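Local coordinates for protein leucine aminopeptidase 2 (Saccharomyces cerevisiae, PDB 2XQ0) that cleaves di- and tripeptides as a zinc-dependent M1-family aminopeptidase and has low epoxide hydrolase activity in vitro, at residues 265-270 / 281-286; 141-146 / 269-274; 211-216 / 227-232; 204-209 / 275-280. All blocks are in the same frame, centred on the assembly; numbering follows the deposited sequence.

Interaction 1. Residues 265-270 / 281-286; sequences LVNVDS and MTFATP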
# COMPACT_ATOMS: atom_id res chain seq x y z
N LEU A 265 -8.56 -11.21 -0.85
CA LEU A 265 -8.67 -11.48 -2.28
C LEU A 265 -7.27 -11.57 -2.85
O LEU A 265 -6.53 -10.59 -2.79
CB LEU A 265 -9.42 -10.34 -3.00
CG LEU A 265 -9.36 -10.39 -4.53
CD1 LEU A 265 -10.09 -11.60 -5.04
CD2 LEU A 265 -9.95 -9.11 -5.18
N VAL A 266 -6.89 -12.73 -3.39
CA VAL A 266 -5.58 -12.86 -4.02
C VAL A 266 -5.78 -12.56 -5.48
O VAL A 266 -6.40 -13.34 -6.21
CB VAL A 266 -4.93 -14.25 -3.81
CG1 VAL A 266 -3.66 -14.35 -4.63
CG2 VAL A 266 -4.61 -14.48 -2.32
N ASN A 267 -5.30 -11.39 -5.90
CA ASN A 267 -5.66 -10.85 -7.20
C ASN A 267 -4.94 -11.50 -8.37
O ASN A 267 -4.07 -12.37 -8.18
CB ASN A 267 -5.40 -9.35 -7.21
CG ASN A 267 -6.67 -8.54 -7.19
OD1 ASN A 267 -7.64 -8.87 -7.86
ND2 ASN A 267 -6.67 -7.45 -6.43
N VAL A 268 -5.31 -11.07 -9.58
CA VAL A 268 -4.65 -11.49 -10.81
C VAL A 268 -3.19 -11.02 -10.83
O VAL A 268 -2.82 -10.11 -10.09
CB VAL A 268 -5.40 -10.96 -12.07
CG1 VAL A 268 -6.78 -11.59 -12.17
CG2 VAL A 268 -5.51 -9.44 -12.03
N ASP A 269 -2.38 -11.62 -11.68
CA ASP A 269 -0.95 -11.33 -11.68
C ASP A 269 -0.58 -9.87 -12.03
O ASP A 269 0.47 -9.39 -11.62
CB ASP A 269 -0.19 -12.35 -12.54
CG ASP A 269 -0.57 -13.79 -12.21
OD1 ASP A 269 0.06 -14.40 -11.32
OD2 ASP A 269 -1.53 -14.31 -12.83
N SER A 270 -1.47 -9.16 -12.72
CA SER A 270 -1.22 -7.74 -13.05
C SER A 270 -1.37 -6.78 -11.87
O SER A 270 -1.08 -5.58 -11.99
CB SER A 270 -2.15 -7.28 -14.18
OG SER A 270 -3.51 -7.36 -13.80
N MET A 281 -12.16 -6.92 2.83
CA MET A 281 -11.62 -7.61 1.66
C MET A 281 -10.26 -7.05 1.28
O MET A 281 -10.16 -6.23 0.39
CB MET A 281 -12.57 -7.52 0.45
CG MET A 281 -12.24 -8.47 -0.72
SD MET A 281 -12.13 -10.24 -0.31
CE MET A 281 -13.83 -10.52 0.25
N THR A 282 -9.23 -7.49 1.98
CA THR A 282 -7.86 -7.11 1.63
C THR A 282 -7.55 -7.58 0.22
O THR A 282 -7.82 -8.73 -0.13
CB THR A 282 -6.89 -7.76 2.66
OG1 THR A 282 -6.97 -7.04 3.89
CG2 THR A 282 -5.45 -7.73 2.15
N PHE A 283 -6.99 -6.70 -0.61
CA PHE A 283 -6.56 -7.08 -1.95
C PHE A 283 -5.10 -7.44 -1.82
O PHE A 283 -4.33 -6.69 -1.24
CB PHE A 283 -6.72 -5.92 -2.94
CG PHE A 283 -8.12 -5.73 -3.44
CD1 PHE A 283 -9.22 -6.01 -2.64
CD2 PHE A 283 -8.34 -5.23 -4.72
CE1 PHE A 283 -10.51 -5.82 -3.11
CE2 PHE A 283 -9.63 -5.04 -5.20
CZ PHE A 283 -10.72 -5.33 -4.39
N ALA A 284 -4.72 -8.60 -2.34
CA ALA A 284 -3.34 -9.06 -2.21
C ALA A 284 -2.72 -9.49 -3.55
O ALA A 284 -3.43 -9.99 -4.42
CB ALA A 284 -3.26 -10.19 -1.19
N THR A 285 -1.41 -9.27 -3.70
CA THR A 285 -0.64 -9.74 -4.85
C THR A 285 -0.43 -11.25 -4.74
O THR A 285 -0.16 -11.78 -3.65
CB THR A 285 0.75 -9.02 -4.93
OG1 THR A 285 1.53 -9.54 -6.01
CG2 THR A 285 1.53 -9.17 -3.62
N PRO A 286 -0.56 -11.97 -5.86
CA PRO A 286 -0.29 -13.41 -5.89
C PRO A 286 1.18 -13.72 -5.63
O PRO A 286 1.52 -14.86 -5.33
CB PRO A 286 -0.64 -13.83 -7.32
CG PRO A 286 -1.28 -12.65 -7.95
CD PRO A 286 -0.94 -11.43 -7.18
O HOH W 1 0.90 -8.85 -8.41
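L265 and F283 pair across two parallel strands and turn their side chains to one face of the sheet, while the next pair, V266 and A284, points to the other. Three backbone bonds join the segments: L265 N to T282 O (2.7 Å), A284 N to L265 O, and, just beyond the end of strand 264-266, N267 N to A284 O, the last almost straight. The L265 side chain begins with CB against SD of M281 at 3.8 Å. CG is anti to the backbone N (chi1 169°), which runs the chain alongside F283 and sets CD2 over the middle of its ring, 3.8 Å from the ring centroid, as a CH-pi contact. The N267 amide comes obliquely to the same ring, ND2 3.3 Å from F283 CD2, while its OD1 bonds to Y141 OH. With an alanine in place of F283, L265 CD2 would probably lose the ring face it rests on, and the N267 amide the ring beside it. On the opposite face from L265, V266 CG1 packs on P286 CA at 3.7 Å. T285 OG1, which also bonds to T287 OG1, donates to a water (2.6 Å) that in turn donates to D269 O. The pair is interior to a mixed sheet of the catalytic domain: strand 223-227 borders 264-266, strand 275-276 borders 282-284, V266 packs on C235 and F239 of helix 229-239, and L265 meets Y141 of strand 141-144.

Interaction 2. Residues 141-146 / 269-274; sequences YVFSQL and DSYPYG. With BES (2-(3-amino-2-hydroxy-4-phenyl-butyrylamino)-4-methyl-pentanoic acid), chain B.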
# COMPACT_ATOMS: atom_id res chain seq x y z
N TYR A 141 -12.03 -10.28 -16.10
CA TYR A 141 -11.81 -9.92 -14.70
C TYR A 141 -11.65 -8.43 -14.63
O TYR A 141 -11.16 -7.80 -15.57
CB TYR A 141 -10.52 -10.60 -14.22
CG TYR A 141 -10.26 -10.60 -12.72
CD1 TYR A 141 -9.70 -9.49 -12.09
CD2 TYR A 141 -10.49 -11.73 -11.95
CE1 TYR A 141 -9.41 -9.50 -10.74
CE2 TYR A 141 -10.21 -11.76 -10.61
CZ TYR A 141 -9.67 -10.63 -10.00
OH TYR A 141 -9.40 -10.65 -8.65
N VAL A 142 -12.08 -7.85 -13.52
CA VAL A 142 -11.86 -6.43 -13.29
C VAL A 142 -11.65 -6.22 -11.80
O VAL A 142 -12.22 -6.94 -10.98
CB VAL A 142 -13.07 -5.62 -13.77
CG1 VAL A 142 -14.33 -6.09 -13.04
CG2 VAL A 142 -12.84 -4.10 -13.60
N PHE A 143 -10.82 -5.25 -11.45
CA PHE A 143 -10.66 -4.89 -10.03
C PHE A 143 -10.36 -3.41 -9.93
O PHE A 143 -9.85 -2.82 -10.88
CB PHE A 143 -9.56 -5.72 -9.36
CG PHE A 143 -8.17 -5.43 -9.88
CD1 PHE A 143 -7.39 -4.43 -9.32
CD2 PHE A 143 -7.66 -6.15 -10.94
CE1 PHE A 143 -6.12 -4.17 -9.82
CE2 PHE A 143 -6.39 -5.92 -11.42
CZ PHE A 143 -5.63 -4.93 -10.87
N SER A 144 -10.66 -2.83 -8.78
CA SER A 144 -10.40 -1.42 -8.52
C SER A 144 -9.20 -1.19 -7.62
O SER A 144 -8.70 -2.10 -6.94
CB SER A 144 -11.63 -0.80 -7.85
OG SER A 144 -11.76 -1.36 -6.55
N GLN A 145 -8.72 0.04 -7.62
CA GLN A 145 -7.71 0.51 -6.68
C GLN A 145 -7.95 2.01 -6.60
O GLN A 145 -7.71 2.73 -7.57
CB GLN A 145 -6.30 0.21 -7.20
CG GLN A 145 -5.21 1.03 -6.51
CD GLN A 145 -5.15 0.76 -5.02
OE1 GLN A 145 -5.05 -0.39 -4.60
NE2 GLN A 145 -5.24 1.82 -4.22
N LEU A 146 -8.47 2.48 -5.47
CA LEU A 146 -8.97 3.86 -5.38
C LEU A 146 -8.02 4.83 -4.67
O LEU A 146 -8.10 6.06 -4.86
CB LEU A 146 -10.36 3.90 -4.72
CG LEU A 146 -11.41 2.99 -5.35
CD1 LEU A 146 -12.80 3.31 -4.80
CD2 LEU A 146 -11.37 3.09 -6.87
N ASP A 269 -2.38 -11.62 -11.68
CA ASP A 269 -0.95 -11.33 -11.68
C ASP A 269 -0.58 -9.87 -12.03
O ASP A 269 0.47 -9.39 -11.62
CB ASP A 269 -0.19 -12.35 -12.54
CG ASP A 269 -0.57 -13.79 -12.21
OD1 ASP A 269 0.06 -14.40 -11.32
OD2 ASP A 269 -1.53 -14.31 -12.83
N SER A 270 -1.47 -9.16 -12.72
CA SER A 270 -1.22 -7.74 -13.05
C SER A 270 -1.37 -6.78 -11.87
O SER A 270 -1.08 -5.58 -11.99
CB SER A 270 -2.15 -7.28 -14.18
OG SER A 270 -3.51 -7.36 -13.80
N TYR A 271 -1.81 -7.28 -10.73
CA TYR A 271 -2.01 -6.43 -9.58
C TYR A 271 -0.71 -5.69 -9.19
O TYR A 271 0.33 -6.33 -8.99
CB TYR A 271 -2.58 -7.23 -8.41
CG TYR A 271 -3.05 -6.35 -7.28
CD1 TYR A 271 -4.19 -5.58 -7.41
CD2 TYR A 271 -2.34 -6.29 -6.08
CE1 TYR A 271 -4.62 -4.76 -6.38
CE2 TYR A 271 -2.75 -5.47 -5.06
CZ TYR A 271 -3.89 -4.71 -5.21
OH TYR A 271 -4.30 -3.91 -4.19
N PRO A 272 -0.77 -4.36 -9.07
CA PRO A 272 0.45 -3.54 -8.97
C PRO A 272 0.96 -3.23 -7.56
O PRO A 272 2.09 -2.75 -7.43
CB PRO A 272 0.03 -2.23 -9.66
CG PRO A 272 -1.44 -2.12 -9.32
CD PRO A 272 -1.98 -3.53 -9.20
N TYR A 273 0.17 -3.48 -6.53
CA TYR A 273 0.62 -3.23 -5.17
C TYR A 273 0.81 -4.55 -4.45
O TYR A 273 0.50 -5.60 -5.01
CB TYR A 273 -0.35 -2.31 -4.42
CG TYR A 273 -0.51 -0.98 -5.12
CD1 TYR A 273 0.32 0.09 -4.82
CD2 TYR A 273 -1.47 -0.80 -6.10
CE1 TYR A 273 0.19 1.30 -5.47
CE2 TYR A 273 -1.61 0.41 -6.76
CZ TYR A 273 -0.78 1.45 -6.44
OH TYR A 273 -0.92 2.66 -7.10
N GLY A 274 1.36 -4.49 -3.24
CA GLY A 274 1.57 -5.69 -2.46
C GLY A 274 0.22 -6.03 -1.85
O GLY A 274 -0.16 -7.19 -1.74
N2 BES B . -2.87 0.92 0.44
C1 BES B . -1.43 0.83 0.58
C6 BES B . -0.76 0.94 -0.79
C7 BES B . -1.02 2.30 -1.39
C8 BES B . -0.86 3.45 -0.61
C12 BES B . -1.45 2.41 -2.71
C9 BES B . -1.11 4.70 -1.16
C11 BES B . -1.70 3.67 -3.25
C10 BES B . -1.53 4.81 -2.48
C2 BES B . -1.02 -0.48 1.26
O2 BES B . -1.62 -0.70 2.55
C3 BES B . 0.46 -0.47 1.40
O3 BES B . 1.03 0.27 2.22
N1 BES B . 1.02 -1.30 0.53
C4 BES B . 2.42 -1.58 0.33
C13 BES B . 2.65 -2.85 1.13
C14 BES B . 3.80 -2.73 2.11
C15 BES B . 3.66 -3.77 3.22
C16 BES B . 3.92 -1.33 2.69
C5 BES B . 2.59 -1.89 -1.13
O1 BES B . 3.70 -1.69 -1.67
O4 BES B . 1.60 -2.33 -1.76
O HOH W 2 -6.97 -2.41 -4.88
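F143 and Y271 make the closest carbon contact between 141-146 and 269-274: F143 CE1 reaches Y271 CD1 at 3.4 Å, near the plane of the tyrosine ring, and the two rings lean together obliquely with planes 58° apart. F143 CG sits between its backbone N and carbonyl carbon (chi1 67°), which sends the ring across to the loop, where CE1 also touches P272 CD and the opposite flank, CE2, has S270 OG at its edge 4.0 Å away. Farther along, Q145 CG packs on Y273 CE2 at 3.7 Å. Polar continuity comes from a water at the rim of the Y271 ring, in its plane: it donates to S144 O (2.7 Å) and accepts from Y271 OH (3.1 Å), tying strand backbone to loop side chain. The same loop grips the inhibitor bestatin (BES). G274 N bonds to BES O4 (2.6 Å), a carboxylate oxygen, and the Y273 ring offers one face to the BES phenyl group, Y273 CE1 lying 3.4 Å from BES C12. In the next shell, strand 141-144 is held by backbone bonds to Q128 on one side and to I209 and S211 on the other. S270 OG is bonded to Q128 OE1, Y271 leans on M276, and M589 of helix 589-600 backs P272 and Y273. Strand and loop together form a substrate-binding wall of an M1 aminopeptidase, built jointly by the N-terminal and catalytic domains; a phenyl group placed here is consistent with the S1 pocket of this family.

Interaction 3. Residues 211-216 / 227-232; sequences SGDLSS and TEPFRL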
# COMPACT_ATOMS: atom_id res chain seq x y z
N SER A 211 -14.43 -8.46 -9.81
CA SER A 211 -15.34 -9.45 -10.35
C SER A 211 -14.61 -10.29 -11.35
O SER A 211 -13.86 -9.77 -12.19
CB SER A 211 -16.55 -8.79 -10.99
OG SER A 211 -17.44 -9.77 -11.51
N GLY A 212 -14.79 -11.59 -11.22
CA GLY A 212 -14.22 -12.53 -12.15
C GLY A 212 -14.53 -13.93 -11.70
O GLY A 212 -15.38 -14.15 -10.84
N ASP A 213 -13.84 -14.89 -12.30
CA ASP A 213 -14.03 -16.29 -11.95
C ASP A 213 -13.38 -16.56 -10.60
O ASP A 213 -12.26 -17.04 -10.52
CB ASP A 213 -13.45 -17.21 -13.02
CG ASP A 213 -13.68 -18.67 -12.72
OD1 ASP A 213 -14.54 -18.96 -11.85
OD2 ASP A 213 -13.01 -19.52 -13.34
N LEU A 214 -14.11 -16.25 -9.55
CA LEU A 214 -13.58 -16.34 -8.19
C LEU A 214 -14.22 -17.49 -7.45
O LEU A 214 -15.44 -17.68 -7.47
CB LEU A 214 -13.89 -15.04 -7.44
CG LEU A 214 -13.22 -13.77 -7.96
CD1 LEU A 214 -13.65 -12.57 -7.14
CD2 LEU A 214 -11.71 -13.93 -7.91
N SER A 215 -13.39 -18.27 -6.78
CA SER A 215 -13.87 -19.23 -5.81
C SER A 215 -13.27 -18.83 -4.48
O SER A 215 -12.51 -17.86 -4.41
CB SER A 215 -13.50 -20.67 -6.22
OG SER A 215 -12.22 -20.73 -6.83
N SER A 216 -13.64 -19.54 -3.42
CA SER A 216 -13.23 -19.18 -2.09
C SER A 216 -13.02 -20.42 -1.21
O SER A 216 -13.56 -21.49 -1.49
CB SER A 216 -14.27 -18.27 -1.45
OG SER A 216 -15.44 -19.01 -1.18
N THR A 227 -9.94 -16.24 -4.82
CA THR A 227 -8.98 -16.16 -5.91
C THR A 227 -9.45 -17.02 -7.09
O THR A 227 -10.53 -17.59 -7.04
CB THR A 227 -7.55 -16.57 -5.51
OG1 THR A 227 -6.64 -16.30 -6.59
CG2 THR A 227 -7.48 -18.04 -5.15
N GLU A 228 -8.64 -17.08 -8.13
CA GLU A 228 -8.96 -17.94 -9.27
C GLU A 228 -8.83 -19.41 -8.86
O GLU A 228 -7.88 -19.78 -8.15
CB GLU A 228 -8.07 -17.60 -10.47
CG GLU A 228 -8.28 -16.19 -11.02
CD GLU A 228 -7.18 -15.75 -12.00
OE1 GLU A 228 -6.16 -15.19 -11.53
OE2 GLU A 228 -7.35 -15.96 -13.22
N PRO A 229 -9.78 -20.25 -9.30
CA PRO A 229 -9.77 -21.66 -8.90
C PRO A 229 -8.38 -22.33 -8.98
O PRO A 229 -8.02 -23.07 -8.07
CB PRO A 229 -10.75 -22.31 -9.88
CG PRO A 229 -11.72 -21.18 -10.20
CD PRO A 229 -10.89 -19.93 -10.21
N PHE A 230 -7.61 -22.05 -10.03
CA PHE A 230 -6.36 -22.77 -10.24
C PHE A 230 -5.37 -22.56 -9.10
O PHE A 230 -4.51 -23.41 -8.83
CB PHE A 230 -5.72 -22.42 -11.59
CG PHE A 230 -4.96 -21.12 -11.58
CD1 PHE A 230 -3.61 -21.10 -11.26
CD2 PHE A 230 -5.59 -19.93 -11.89
CE1 PHE A 230 -2.90 -19.91 -11.25
CE2 PHE A 230 -4.89 -18.73 -11.88
CZ PHE A 230 -3.55 -18.71 -11.56
N ARG A 231 -5.53 -21.44 -8.41
CA ARG A 231 -4.59 -21.03 -7.37
C ARG A 231 -5.19 -21.16 -5.97
O ARG A 231 -4.52 -20.93 -4.96
CB ARG A 231 -4.18 -19.57 -7.62
CG ARG A 231 -3.25 -18.99 -6.59
CD ARG A 231 -2.29 -18.01 -7.24
NE ARG A 231 -3.00 -17.00 -8.01
CZ ARG A 231 -2.49 -16.40 -9.08
NH1 ARG A 231 -1.27 -16.71 -9.50
NH2 ARG A 231 -3.20 -15.48 -9.72
N LEU A 232 -6.47 -21.54 -5.91
CA LEU A 232 -7.22 -21.52 -4.65
C LEU A 232 -6.59 -22.31 -3.52
O LEU A 232 -6.39 -21.79 -2.42
CB LEU A 232 -8.67 -21.97 -4.89
CG LEU A 232 -9.54 -22.00 -3.63
CD1 LEU A 232 -9.85 -20.59 -3.15
CD2 LEU A 232 -10.82 -22.78 -3.90
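S215 and T227 form an antiparallel hydrogen-bonded pair, S215 N to T227 O at 3.0 Å and T227 N to S215 O at 3.1 Å, at the base of the hairpin of strands 215-220 and 223-227. L214 CA adds a CA-H...O contact to T227 O, just after an inverse gamma turn centred on D213. The S215 hydroxyl lies between its own backbone N and carbonyl carbon (chi1 36°), which brings OG against P229, two residues beyond T227: P229 CA is 3.3 Å from S215 OG, and P229 CG is nearly as close. L232, of helix 229-239, straddles the strand end, CD2 near S215 OG at 3.8 Å and CD1 on S216 C at 3.7 Å. The D213 carboxylate comes obliquely to P229, OD2 3.8 Å from CG. Within 227-232, E228 OE1 forms a salt bridge with R231 NH2 (3.5 Å), and R231 NH1 forms another with D269. The side chains thus mostly set oxygen against aliphatic carbon; D213 O is buried here without a polar partner. Directional hold across the contact therefore rests on the two backbone bonds, while the proline and leucine fit helix 229-239 against the edge strand.

Interaction 4. Residues 204-209 / 275-280; sequences AYLIGI and GMESPN. With BES (2-(3-amino-2-hydroxy-4-phenyl-butyrylamino)-4-methyl-pentanoic acid), chain B.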
# COMPACT_ATOMS: atom_id res chain seq x y z
N ALA A 204 -14.23 7.05 0.90
CA ALA A 204 -14.40 6.50 -0.44
C ALA A 204 -13.17 5.73 -0.93
O ALA A 204 -13.29 4.80 -1.73
CB ALA A 204 -14.76 7.61 -1.45
N TYR A 205 -11.98 6.13 -0.48
CA TYR A 205 -10.76 5.56 -1.07
C TYR A 205 -10.61 4.08 -0.65
O TYR A 205 -9.85 3.35 -1.24
CB TYR A 205 -9.51 6.37 -0.72
CG TYR A 205 -8.97 6.15 0.67
CD1 TYR A 205 -8.19 5.03 0.96
CD2 TYR A 205 -9.23 7.05 1.68
CE1 TYR A 205 -7.69 4.83 2.22
CE2 TYR A 205 -8.73 6.85 2.95
CZ TYR A 205 -7.96 5.74 3.22
OH TYR A 205 -7.47 5.54 4.48
N LEU A 206 -11.36 3.67 0.38
CA LEU A 206 -11.33 2.29 0.88
C LEU A 206 -12.31 1.36 0.15
O LEU A 206 -12.29 0.14 0.35
CB LEU A 206 -11.61 2.25 2.37
CG LEU A 206 -10.47 2.78 3.24
CD1 LEU A 206 -10.85 2.76 4.70
CD2 LEU A 206 -9.24 1.94 3.00
N ILE A 207 -13.17 1.93 -0.68
CA ILE A 207 -14.09 1.10 -1.44
C ILE A 207 -13.28 0.18 -2.33
O ILE A 207 -12.27 0.58 -2.92
CB ILE A 207 -15.08 1.91 -2.27
CG1 ILE A 207 -16.09 2.59 -1.35
CG2 ILE A 207 -15.80 1.01 -3.27
CD1 ILE A 207 -16.98 1.58 -0.62
N GLY A 208 -13.71 -1.08 -2.37
CA GLY A 208 -13.04 -2.06 -3.20
C GLY A 208 -14.05 -2.92 -3.91
O GLY A 208 -15.08 -3.29 -3.34
N ILE A 209 -13.78 -3.21 -5.18
CA ILE A 209 -14.63 -4.12 -5.94
C ILE A 209 -13.79 -4.97 -6.87
O ILE A 209 -12.82 -4.48 -7.46
CB ILE A 209 -15.70 -3.33 -6.76
CG1 ILE A 209 -16.60 -4.31 -7.52
CG2 ILE A 209 -15.02 -2.42 -7.74
CD1 ILE A 209 -17.83 -3.65 -8.12
N GLY A 275 -0.53 -5.00 -1.49
CA GLY A 275 -1.83 -5.20 -0.90
C GLY A 275 -2.59 -3.91 -0.78
O GLY A 275 -2.00 -2.85 -0.93
N MET A 276 -3.90 -4.00 -0.52
CA MET A 276 -4.72 -2.80 -0.31
C MET A 276 -5.71 -3.21 0.75
O MET A 276 -6.39 -4.23 0.60
CB MET A 276 -5.45 -2.38 -1.57
CG MET A 276 -6.41 -1.21 -1.37
SD MET A 276 -5.63 0.30 -0.70
CE MET A 276 -6.99 1.04 0.20
N GLU A 277 -5.79 -2.39 1.80
CA GLU A 277 -6.55 -2.69 3.00
C GLU A 277 -8.04 -2.37 2.92
O GLU A 277 -8.60 -1.83 3.87
CB GLU A 277 -5.94 -1.89 4.16
CG GLU A 277 -6.15 -0.34 4.07
CD GLU A 277 -5.03 0.43 3.35
OE1 GLU A 277 -4.26 -0.17 2.56
OE2 GLU A 277 -4.91 1.66 3.57
N SER A 278 -8.72 -2.68 1.81
CA SER A 278 -10.16 -2.48 1.76
C SER A 278 -10.79 -3.25 2.88
O SER A 278 -10.52 -4.43 3.04
CB SER A 278 -10.75 -2.96 0.45
OG SER A 278 -10.35 -2.10 -0.60
N PRO A 279 -11.65 -2.58 3.67
CA PRO A 279 -12.34 -3.24 4.79
C PRO A 279 -13.14 -4.46 4.39
O PRO A 279 -13.95 -4.40 3.46
CB PRO A 279 -13.30 -2.15 5.30
CG PRO A 279 -12.69 -0.89 4.87
CD PRO A 279 -11.99 -1.15 3.58
N ASN A 280 -12.93 -5.55 5.10
CA ASN A 280 -13.58 -6.83 4.83
C ASN A 280 -13.12 -7.51 3.54
O ASN A 280 -13.63 -8.58 3.19
CB ASN A 280 -15.10 -6.71 4.85
CG ASN A 280 -15.64 -6.35 6.23
OD1 ASN A 280 -16.29 -5.31 6.41
ND2 ASN A 280 -15.39 -7.20 7.20
N2 BES B . -2.87 0.92 0.44
C1 BES B . -1.43 0.83 0.58
C6 BES B . -0.76 0.94 -0.79
C7 BES B . -1.02 2.30 -1.39
C8 BES B . -0.86 3.45 -0.61
C12 BES B . -1.45 2.41 -2.71
C9 BES B . -1.11 4.70 -1.16
C11 BES B . -1.70 3.67 -3.25
C10 BES B . -1.53 4.81 -2.48
C2 BES B . -1.02 -0.48 1.26
O2 BES B . -1.62 -0.70 2.55
C3 BES B . 0.46 -0.47 1.40
O3 BES B . 1.03 0.27 2.22
N1 BES B . 1.02 -1.30 0.53
C4 BES B . 2.42 -1.58 0.33
C13 BES B . 2.65 -2.85 1.13
C14 BES B . 3.80 -2.73 2.11
C15 BES B . 3.66 -3.77 3.22
C16 BES B . 3.92 -1.33 2.69
C5 BES B . 2.59 -1.89 -1.13
O1 BES B . 3.70 -1.69 -1.67
O4 BES B . 1.60 -2.33 -1.76
O HOH W 3 -6.50 2.93 5.21
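A water joins E277 to Y205 across the contact: E277 OE2 lies 2.6 Å from it and Y205 OH 2.9 Å. The other carboxylate oxygen, OE1, accepts from the amino group N2 of bestatin (BES) at 2.8 Å, with the BES hydroxyl O2 close by. With an alanine at E277, the inhibitor amine would probably be left without this acceptor and the water link to Y205 broken. The direct polar bond of the contact is S278 OG to L206 O (3.1 Å), the donor standing 46° out of the carbonyl plane. Apolar packing lies beside it. L206 CB presses on P279 CD at 3.6 Å, and L206 CD2 meets M276 CE at 3.7 Å, the two side chains crossing at about a right angle. CE also lies at the edge of the Y205 ring. M276 CG is anti to its backbone N (chi1 175°), and the bent chain beyond it carries SD to 3.0 Å from BES N2. N310 of helix 297-311 bonds to E277 O and packs against L206 and P279, and E277 touches the zinc ligand H305. G275, M276 and E277 belong to the Gly-x-Met-Glu motif of M1 aminopeptidases, whose glutamate recognises the substrate's free amino terminus; here a 3-10 turn of the N-terminal domain backs it.

Overall arrangement
From the N terminus, interaction 2 opens at 141-146 and interaction 4 at 204-209. Interaction 3 then opens at 211-216 and closes at 227-232, a short hairpin lying wholly within the larger loops of 2 and 4. Interaction 1 opens at 265-270, where interaction 2 is already ending: 269-274 shares D269 and S270 with it. Interaction 4 closes next, at 275-280, so it crosses 2, and it also crosses 1, whose return leg, 281-286, comes last. Interactions 1, 3 and 4 all reach one five-stranded sheet. Interactions 2 and 4 both touch the inhibitor and join the N-terminal and catalytic domains. R231 of interaction 3 anchors D269, shared by interactions 1 and 2.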